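Local structure of oligopeptide-binding protein oppA (Lactococcus lactis, 3DRF) at residues Lys407-Asp419 with Ala463-Leu475. The protein captures oligopeptides in a large closing cavity and serves as the receptor of an ABC transporter that imports them for growth in milk. Residues are numbered along the deposited sequence; the frame is centred on the assembly and turned at random.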
ATOM      1  N   LYS A 407      -0.252 -25.278 -28.108  1.00 17.55           N
ATOM      2  CA  LYS A 407       0.298 -24.509 -26.951  1.00 16.86           C
ATOM      3  C   LYS A 407      -0.129 -25.202 -25.637  1.00 15.39           C
ATOM      4  O   LYS A 407      -1.270 -25.390 -25.432  1.00 14.08           O
ATOM      5  CB  LYS A 407      -0.233 -23.060 -26.994  1.00 17.90           C
ATOM      6  CG  LYS A 407       0.105 -22.137 -25.807  1.00 20.82           C
ATOM      7  CD  LYS A 407       1.539 -22.107 -25.308  1.00 24.00           C
ATOM      8  CE  LYS A 407       1.718 -20.954 -24.265  1.00 24.71           C
ATOM      9  NZ  LYS A 407       3.154 -20.599 -23.896  1.00 25.49           N
ATOM     10  N   GLU A 408       0.828 -25.591 -24.795  0.50 14.78           N
ATOM     11  CA  GLU A 408       0.497 -26.171 -23.486  0.50 14.12           C
ATOM     12  C   GLU A 408       0.170 -25.056 -22.512  0.50 12.74           C
ATOM     13  O   GLU A 408       0.817 -24.005 -22.510  0.50 12.56           O
ATOM     14  CB  GLU A 408       1.638 -27.032 -22.915  0.50 14.68           C
ATOM     15  CG  GLU A 408       1.313 -27.621 -21.530  0.50 15.61           C
ATOM     16  CD  GLU A 408       2.293 -28.689 -21.066  0.50 16.79           C
ATOM     17  OE1 GLU A 408       3.395 -28.333 -20.590  0.50 17.72           O
ATOM     18  OE2 GLU A 408       1.947 -29.888 -21.144  0.50 17.64           O
ATOM     19  N   LEU A 409      -0.844 -25.290 -21.688  1.00 11.43           N
ATOM     20  CA  LEU A 409      -1.290 -24.303 -20.703  1.00 10.46           C
ATOM     21  C   LEU A 409      -0.369 -24.367 -19.476  1.00  9.34           C
ATOM     22  O   LEU A 409      -0.702 -24.998 -18.468  1.00  9.48           O
ATOM     23  CB  LEU A 409      -2.767 -24.530 -20.364  1.00 10.43           C
ATOM     24  CG  LEU A 409      -3.485 -23.496 -19.508  1.00 11.00           C
ATOM     25  CD1 LEU A 409      -3.244 -22.087 -20.012  1.00 12.30           C
ATOM     26  CD2 LEU A 409      -4.982 -23.791 -19.484  1.00 12.51           C
ATOM     27  N   SER A 410       0.795 -23.737 -19.606  0.50  8.95           N
ATOM     28  CA  SER A 410       1.828 -23.728 -18.576  0.50  8.67           C
ATOM     29  C   SER A 410       2.114 -22.278 -18.209  0.50  8.43           C
ATOM     30  O   SER A 410       2.170 -21.417 -19.086  0.50  8.35           O
ATOM     31  CB  SER A 410       3.103 -24.407 -19.080  0.50  8.94           C
ATOM     32  OG  SER A 410       2.825 -25.724 -19.532  0.50 10.18           O
ATOM     33  N   LEU A 411       2.237 -22.024 -16.918  1.00  7.76           N
ATOM     34  CA  LEU A 411       2.428 -20.655 -16.381  1.00  7.59           C
ATOM     35  C   LEU A 411       3.433 -20.655 -15.234  1.00  7.40           C
ATOM     36  O   LEU A 411       3.573 -21.587 -14.513  1.00  7.91           O
ATOM     37  CB  LEU A 411       1.083 -20.060 -15.881  1.00  8.12           C
ATOM     38  CG  LEU A 411      -0.033 -20.060 -16.958  1.00  8.01           C
ATOM     39  CD1 LEU A 411      -1.413 -19.745 -16.330  1.00  8.98           C
ATOM     40  CD2 LEU A 411       0.257 -19.051 -18.014  1.00  9.33           C
ATOM     41  N   VAL A 412       4.057 -19.502 -15.087  1.00  6.66           N
ATOM     42  CA  VAL A 412       5.001 -19.262 -13.999  1.00  6.63           C
ATOM     43  C   VAL A 412       4.334 -18.449 -12.889  1.00  6.34           C
ATOM     44  O   VAL A 412       3.835 -17.390 -13.125  1.00  6.65           O
ATOM     45  CB  VAL A 412       6.252 -18.489 -14.530  1.00  7.24           C
ATOM     46  CG1 VAL A 412       7.135 -18.059 -13.356  1.00  8.26           C
ATOM     47  CG2 VAL A 412       7.044 -19.332 -15.571  1.00  9.08           C
ATOM     48  N   TYR A 413       4.438 -18.970 -11.685  1.00  6.85           N
ATOM     49  CA  TYR A 413       3.848 -18.355 -10.485  1.00  7.21           C
ATOM     50  C   TYR A 413       4.962 -17.784  -9.616  1.00  7.10           C
ATOM     51  O   TYR A 413       5.710 -18.514  -8.998  1.00  7.34           O
ATOM     52  CB  TYR A 413       3.138 -19.431  -9.706  1.00  7.58           C
ATOM     53  CG  TYR A 413       2.425 -19.065  -8.367  1.00  7.42           C
ATOM     54  CD1 TYR A 413       2.035 -17.752  -8.034  1.00  7.71           C
ATOM     55  CD2 TYR A 413       2.109 -20.074  -7.447  1.00  7.47           C
ATOM     56  CE1 TYR A 413       1.377 -17.497  -6.831  1.00  8.75           C
ATOM     57  CE2 TYR A 413       1.466 -19.826  -6.304  1.00  8.50           C
ATOM     58  CZ  TYR A 413       1.106 -18.520  -5.995  1.00  7.83           C
ATOM     59  OH  TYR A 413       0.447 -18.227  -4.842  1.00  8.62           O
ATOM     60  N   ALA A 414       5.050 -16.464  -9.604  1.00  7.03           N
ATOM     61  CA  ALA A 414       6.015 -15.749  -8.740  1.00  7.12           C
ATOM     62  C   ALA A 414       5.461 -15.620  -7.281  1.00  7.39           C
ATOM     63  O   ALA A 414       5.096 -14.565  -6.835  1.00  8.18           O
ATOM     64  CB  ALA A 414       6.352 -14.344  -9.325  1.00  7.42           C
ATOM     65  N   ALA A 415       5.342 -16.736  -6.595  1.00  7.49           N
ATOM     66  CA  ALA A 415       4.911 -16.765  -5.213  1.00  8.16           C
ATOM     67  C   ALA A 415       6.029 -16.183  -4.339  1.00  8.29           C
ATOM     68  O   ALA A 415       7.202 -16.294  -4.615  1.00  8.25           O
ATOM     69  CB  ALA A 415       4.563 -18.205  -4.798  1.00  9.17           C
ATOM     70  N   ARG A 416       5.580 -15.542  -3.272  1.00  8.74           N
ATOM     71  CA  ARG A 416       6.458 -14.823  -2.352  1.00  9.67           C
ATOM     72  C   ARG A 416       6.788 -15.605  -1.069  1.00 10.01           C
ATOM     73  O   ARG A 416       6.042 -16.416  -0.622  1.00 10.11           O
ATOM     74  CB  ARG A 416       5.798 -13.489  -1.967  1.00 10.74           C
ATOM     75  CG  ARG A 416       5.394 -12.613  -3.181  1.00 12.83           C
ATOM     76  CD  ARG A 416       5.053 -11.191  -2.762  1.00 16.14           C
ATOM     77  NE  ARG A 416       3.925 -11.170  -1.884  1.00 18.86           N
ATOM     78  CZ  ARG A 416       3.416 -10.067  -1.394  1.00 21.82           C
ATOM     79  NH1 ARG A 416       3.958  -8.925  -1.663  1.00 24.36           N
ATOM     80  NH2 ARG A 416       2.430 -10.135  -0.566  1.00 23.42           N
ATOM     81  N   VAL A 417       7.947 -15.281  -0.507  1.00  9.77           N
ATOM     82  CA  VAL A 417       8.345 -15.765   0.796  1.00 10.40           C
ATOM     83  C   VAL A 417       7.264 -15.283   1.765  1.00 10.71           C
ATOM     84  O   VAL A 417       6.744 -14.228   1.618  1.00 11.62           O
ATOM     85  CB  VAL A 417       9.743 -15.144   1.159  1.00 10.73           C
ATOM     86  CG1 VAL A 417      10.104 -15.313   2.684  1.00 11.97           C
ATOM     87  CG2 VAL A 417      10.815 -15.825   0.295  1.00 11.77           C
ATOM     88  N   GLY A 418       6.952 -16.118   2.752  1.00 11.52           N
ATOM     89  CA  GLY A 418       6.111 -15.723   3.871  1.00 12.43           C
ATOM     90  C   GLY A 418       6.538 -16.447   5.138  1.00 13.10           C
ATOM     91  O   GLY A 418       7.685 -16.609   5.428  1.00 14.76           O
ATOM     92  N   ASP A 419       5.538 -16.885   5.886  1.00 13.12           N
ATOM     93  CA  ASP A 419       5.739 -17.625   7.137  1.00 12.70           C
ATOM     94  C   ASP A 419       6.048 -19.085   6.844  1.00 12.69           C
ATOM     95  O   ASP A 419       6.280 -19.470   5.737  1.00 11.64           O
ATOM     96  CB  ASP A 419       4.503 -17.471   8.075  1.00 13.59           C
ATOM     97  CG  ASP A 419       3.224 -18.137   7.548  1.00 13.88           C
ATOM     98  OD1 ASP A 419       3.266 -18.912   6.636  1.00 14.02           O
ATOM     99  OD2 ASP A 419       2.153 -17.835   8.096  1.00 15.73           O
ATOM    100  N   ALA A 463       8.472  -6.846 -16.137  1.00  9.74           N
ATOM    101  CA  ALA A 463       9.114  -8.098 -16.572  1.00 10.14           C
ATOM    102  C   ALA A 463       8.137  -8.969 -17.359  1.00  9.86           C
ATOM    103  O   ALA A 463       6.967  -8.914 -17.133  1.00 10.34           O
ATOM    104  CB  ALA A 463       9.632  -8.854 -15.362  1.00 10.43           C
ATOM    105  N   ASN A 464       8.654  -9.791 -18.236  1.00  9.87           N
ATOM    106  CA  ASN A 464       7.854 -10.610 -19.070  1.00 10.70           C
ATOM    107  C   ASN A 464       7.936 -12.069 -18.669  1.00 10.01           C
ATOM    108  O   ASN A 464       7.457 -12.871 -19.355  1.00 12.06           O
ATOM    109  CB  ASN A 464       8.346 -10.448 -20.527  1.00 11.89           C
ATOM    110  CG  ASN A 464       7.276 -10.639 -21.520  1.00 15.58           C
ATOM    111  OD1 ASN A 464       6.154 -10.242 -21.302  1.00 19.35           O
ATOM    112  ND2 ASN A 464       7.618 -11.274 -22.624  1.00 19.86           N
ATOM    113  N   ASP A 465       8.539 -12.375 -17.544  1.00  9.05           N
ATOM    114  CA  ASP A 465       8.926 -13.745 -17.122  1.00  8.97           C
ATOM    115  C   ASP A 465       8.179 -14.316 -15.914  1.00  8.15           C
ATOM    116  O   ASP A 465       8.620 -15.190 -15.249  1.00  8.95           O
ATOM    117  CB  ASP A 465      10.437 -13.779 -16.877  1.00  9.26           C
ATOM    118  CG  ASP A 465      10.880 -12.910 -15.675  1.00  9.68           C
ATOM    119  OD1 ASP A 465      10.041 -12.220 -15.067  1.00  9.29           O
ATOM    120  OD2 ASP A 465      12.075 -12.942 -15.350  1.00 10.58           O
ATOM    121  N   TRP A 466       7.041 -13.704 -15.648  1.00  7.64           N
ATOM    122  CA  TRP A 466       6.072 -14.230 -14.697  1.00  7.24           C
ATOM    123  C   TRP A 466       4.665 -14.087 -15.300  1.00  6.35           C
ATOM    124  O   TRP A 466       4.409 -13.254 -16.115  1.00  6.46           O
ATOM    125  CB  TRP A 466       6.177 -13.527 -13.321  1.00  7.13           C
ATOM    126  CG  TRP A 466       5.784 -12.043 -13.399  1.00  7.23           C
ATOM    127  CD1 TRP A 466       6.581 -11.012 -13.758  1.00  6.84           C
ATOM    128  CD2 TRP A 466       4.502 -11.479 -13.058  1.00  6.04           C
ATOM    129  NE1 TRP A 466       5.877  -9.811 -13.672  1.00  6.94           N
ATOM    130  CE2 TRP A 466       4.601 -10.087 -13.260  1.00  6.69           C
ATOM    131  CE3 TRP A 466       3.291 -12.017 -12.639  1.00  5.63           C
ATOM    132  CZ2 TRP A 466       3.526  -9.227 -13.066  1.00  6.69           C
ATOM    133  CZ3 TRP A 466       2.227 -11.165 -12.459  1.00  6.21           C
ATOM    134  CH2 TRP A 466       2.355  -9.782 -12.646  1.00  6.55           C
ATOM    135  N   ASP A 467       3.787 -14.976 -14.846  1.00  6.68           N
ATOM    136  CA  ASP A 467       2.394 -14.972 -15.245  1.00  6.12           C
ATOM    137  C   ASP A 467       1.389 -14.668 -14.126  1.00  5.96           C
ATOM    138  O   ASP A 467       0.446 -13.957 -14.359  1.00  6.27           O
ATOM    139  CB  ASP A 467       2.033 -16.338 -15.885  1.00  6.29           C
ATOM    140  CG  ASP A 467       2.888 -16.638 -17.109  1.00  7.15           C
ATOM    141  OD1 ASP A 467       2.774 -15.853 -18.027  1.00  7.57           O
ATOM    142  OD2 ASP A 467       3.619 -17.624 -17.082  1.00  8.02           O
ATOM    143  N   ILE A 468       1.614 -15.270 -12.965  1.00  5.86           N
ATOM    144  CA  ILE A 468       0.718 -15.121 -11.797  1.00  6.33           C
ATOM    145  C   ILE A 468       1.621 -14.683 -10.654  1.00  6.33           C
ATOM    146  O   ILE A 468       2.698 -15.176 -10.495  1.00  6.63           O
ATOM    147  CB  ILE A 468       0.089 -16.484 -11.409  1.00  6.31           C
ATOM    148  CG1 ILE A 468      -0.708 -17.111 -12.586  1.00  6.39           C
ATOM    149  CG2 ILE A 468      -0.850 -16.353 -10.155  1.00  7.64           C
ATOM    150  CD1 ILE A 468      -1.059 -18.629 -12.314  1.00  8.54           C
ATOM    151  N   THR A 469       1.149 -13.751  -9.834  1.00  6.38           N
ATOM    152  CA  THR A 469       1.807 -13.406  -8.570  1.00  6.28           C
ATOM    153  C   THR A 469       0.704 -13.024  -7.572  1.00  6.49           C
ATOM    154  O   THR A 469      -0.400 -12.869  -7.902  1.00  7.19           O
ATOM    155  CB  THR A 469       2.921 -12.323  -8.754  1.00  6.83           C
ATOM    156  OG1 THR A 469       3.735 -12.325  -7.566  1.00  6.70           O
ATOM    157  CG2 THR A 469       2.308 -10.934  -8.881  1.00  7.23           C
ATOM    158  N   ASP A 470       1.125 -12.862  -6.323  1.00  7.15           N
ATOM    159  CA  ASP A 470       0.270 -12.418  -5.207  1.00  7.45           C
ATOM    160  C   ASP A 470       0.792 -11.097  -4.705  1.00  8.03           C
ATOM    161  O   ASP A 470       1.963 -10.959  -4.509  1.00  9.05           O
ATOM    162  CB  ASP A 470       0.346 -13.429  -4.052  1.00  8.33           C
ATOM    163  CG  ASP A 470      -0.124 -14.822  -4.463  1.00  8.32           C
ATOM    164  OD1 ASP A 470      -1.202 -14.892  -5.056  1.00  8.96           O
ATOM    165  OD2 ASP A 470       0.564 -15.769  -4.180  1.00  9.71           O
ATOM    166  N   GLY A 471      -0.111 -10.131  -4.560  1.00  7.79           N
ATOM    167  CA  GLY A 471       0.225  -8.864  -3.939  1.00  8.41           C
ATOM    168  C   GLY A 471      -0.627  -8.677  -2.680  1.00  8.33           C
ATOM    169  O   GLY A 471      -1.612  -9.315  -2.462  1.00 11.27           O
ATOM    170  N   SER A 472      -0.172  -7.796  -1.821  0.50  8.23           N
ATOM    171  CA  SER A 472      -0.926  -7.403  -0.625  0.50  8.41           C
ATOM    172  C   SER A 472      -0.724  -5.905  -0.451  0.50  8.07           C
ATOM    173  O   SER A 472       0.359  -5.389  -0.749  0.50  7.99           O
ATOM    174  CB  SER A 472      -0.432  -8.137   0.624  0.50  9.06           C
ATOM    175  OG  SER A 472      -0.684  -9.535   0.553  0.50 11.51           O
ATOM    176  N   TRP A 473      -1.761  -5.212   0.019  1.00  7.65           N
ATOM    177  CA  TRP A 473      -1.704  -3.780   0.213  1.00  7.65           C
ATOM    178  C   TRP A 473      -2.210  -3.383   1.575  1.00  7.63           C
ATOM    179  O   TRP A 473      -3.268  -3.832   2.012  1.00  7.97           O
ATOM    180  CB  TRP A 473      -2.576  -3.053  -0.820  1.00  7.72           C
ATOM    181  CG  TRP A 473      -2.128  -3.228  -2.230  1.00  8.54           C
ATOM    182  CD1 TRP A 473      -2.592  -4.140  -3.142  1.00  9.08           C
ATOM    183  CD2 TRP A 473      -1.120  -2.471  -2.894  1.00  8.29           C
ATOM    184  NE1 TRP A 473      -1.920  -3.989  -4.332  1.00  9.79           N
ATOM    185  CE2 TRP A 473      -1.019  -2.962  -4.211  1.00  8.57           C
ATOM    186  CE3 TRP A 473      -0.301  -1.405  -2.510  1.00  8.20           C
ATOM    187  CZ2 TRP A 473      -0.123  -2.427  -5.144  1.00  9.48           C
ATOM    188  CZ3 TRP A 473       0.593  -0.880  -3.436  1.00  9.25           C
ATOM    189  CH2 TRP A 473       0.682  -1.403  -4.726  1.00  9.37           C
ATOM    190  N   SER A 474      -1.445  -2.519   2.243  0.50  7.83           N
ATOM    191  CA  SER A 474      -1.966  -1.688   3.312  0.50  8.46           C
ATOM    192  C   SER A 474      -2.544  -0.464   2.610  0.50  8.09           C
ATOM    193  O   SER A 474      -1.811   0.434   2.192  0.50  8.93           O
ATOM    194  CB  SER A 474      -0.862  -1.301   4.285  0.50  8.99           C
ATOM    195  OG  SER A 474      -0.487  -2.408   5.085  0.50 11.69           O
ATOM    196  N   LEU A 475      -3.853  -0.461   2.479  1.00  7.92           N
ATOM    197  CA  LEU A 475      -4.573   0.491   1.655  1.00  8.53           C
ATOM    198  C   LEU A 475      -4.609   1.906   2.258  1.00  8.88           C
ATOM    199  O   LEU A 475      -4.605   2.083   3.428  1.00  9.27           O
ATOM    200  CB  LEU A 475      -6.016   0.010   1.432  1.00  8.75           C
ATOM    201  CG  LEU A 475      -6.199  -1.255   0.592  1.00 10.04           C
ATOM    202  CD1 LEU A 475      -7.633  -1.771   0.728  1.00 10.66           C
ATOM    203  CD2 LEU A 475      -5.837  -1.035  -0.863  1.00 10.25           C
TER
HETATM  204  O   HOH W   1      -2.317 -17.371  -4.810  1.00 13.71           O
HETATM  205  O   HOH W   2       2.806 -15.411  -2.599  1.00 12.42           O
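Val412 O accepts two backbone bonds, from Asp467 N and Ile468 N, where strands 410-414 and 468-474 begin to run parallel, 20° apart. One step on, Ala414 N binds Ile468 O at 2.8 Å. Asp467 turns its carboxylate back to Val412 N, giving OD2, through its anti lone pair, a nearly straight bond (2.8 Å, 172°); Leu411 CD2 packs on its CG, and OD1 goes to Arg323 in a salt bridge. The tight part lies around Tyr413. With CG anti to the backbone N (chi1 179°), its ring turns an edge to Ile468 O, Ile468 CG2 lies 3.8 Å from Tyr413 CD1, and Ala415 CB sits over one face. At the ring's far end OH donates to the syn lone pair of Asp470 OD2 at 2.5 Å, the carboxylate standing almost perpendicular to the ring. A phenylalanine here would probably leave Asp470 OD2 without its short bond and take from the bridging water one of its two partners. Beyond Tyr413 the strands part and two waters bridge them: one joins Tyr413 OH to Asp470 OD1, the other Arg416 N to Asp470 OD2. One face of the Arg416 guanidinium lies over Asp470 O, offset toward the rim, and NH1 reaches the bound peptide's backbone by a weak bond; Ser472 OG also bonds that backbone. In this Venus-flytrap receptor, strand 439-442 flanks 407-414, strand 292-307 runs antiparallel to 468-474, and helix 450-458 packs against Trp466 and Thr469.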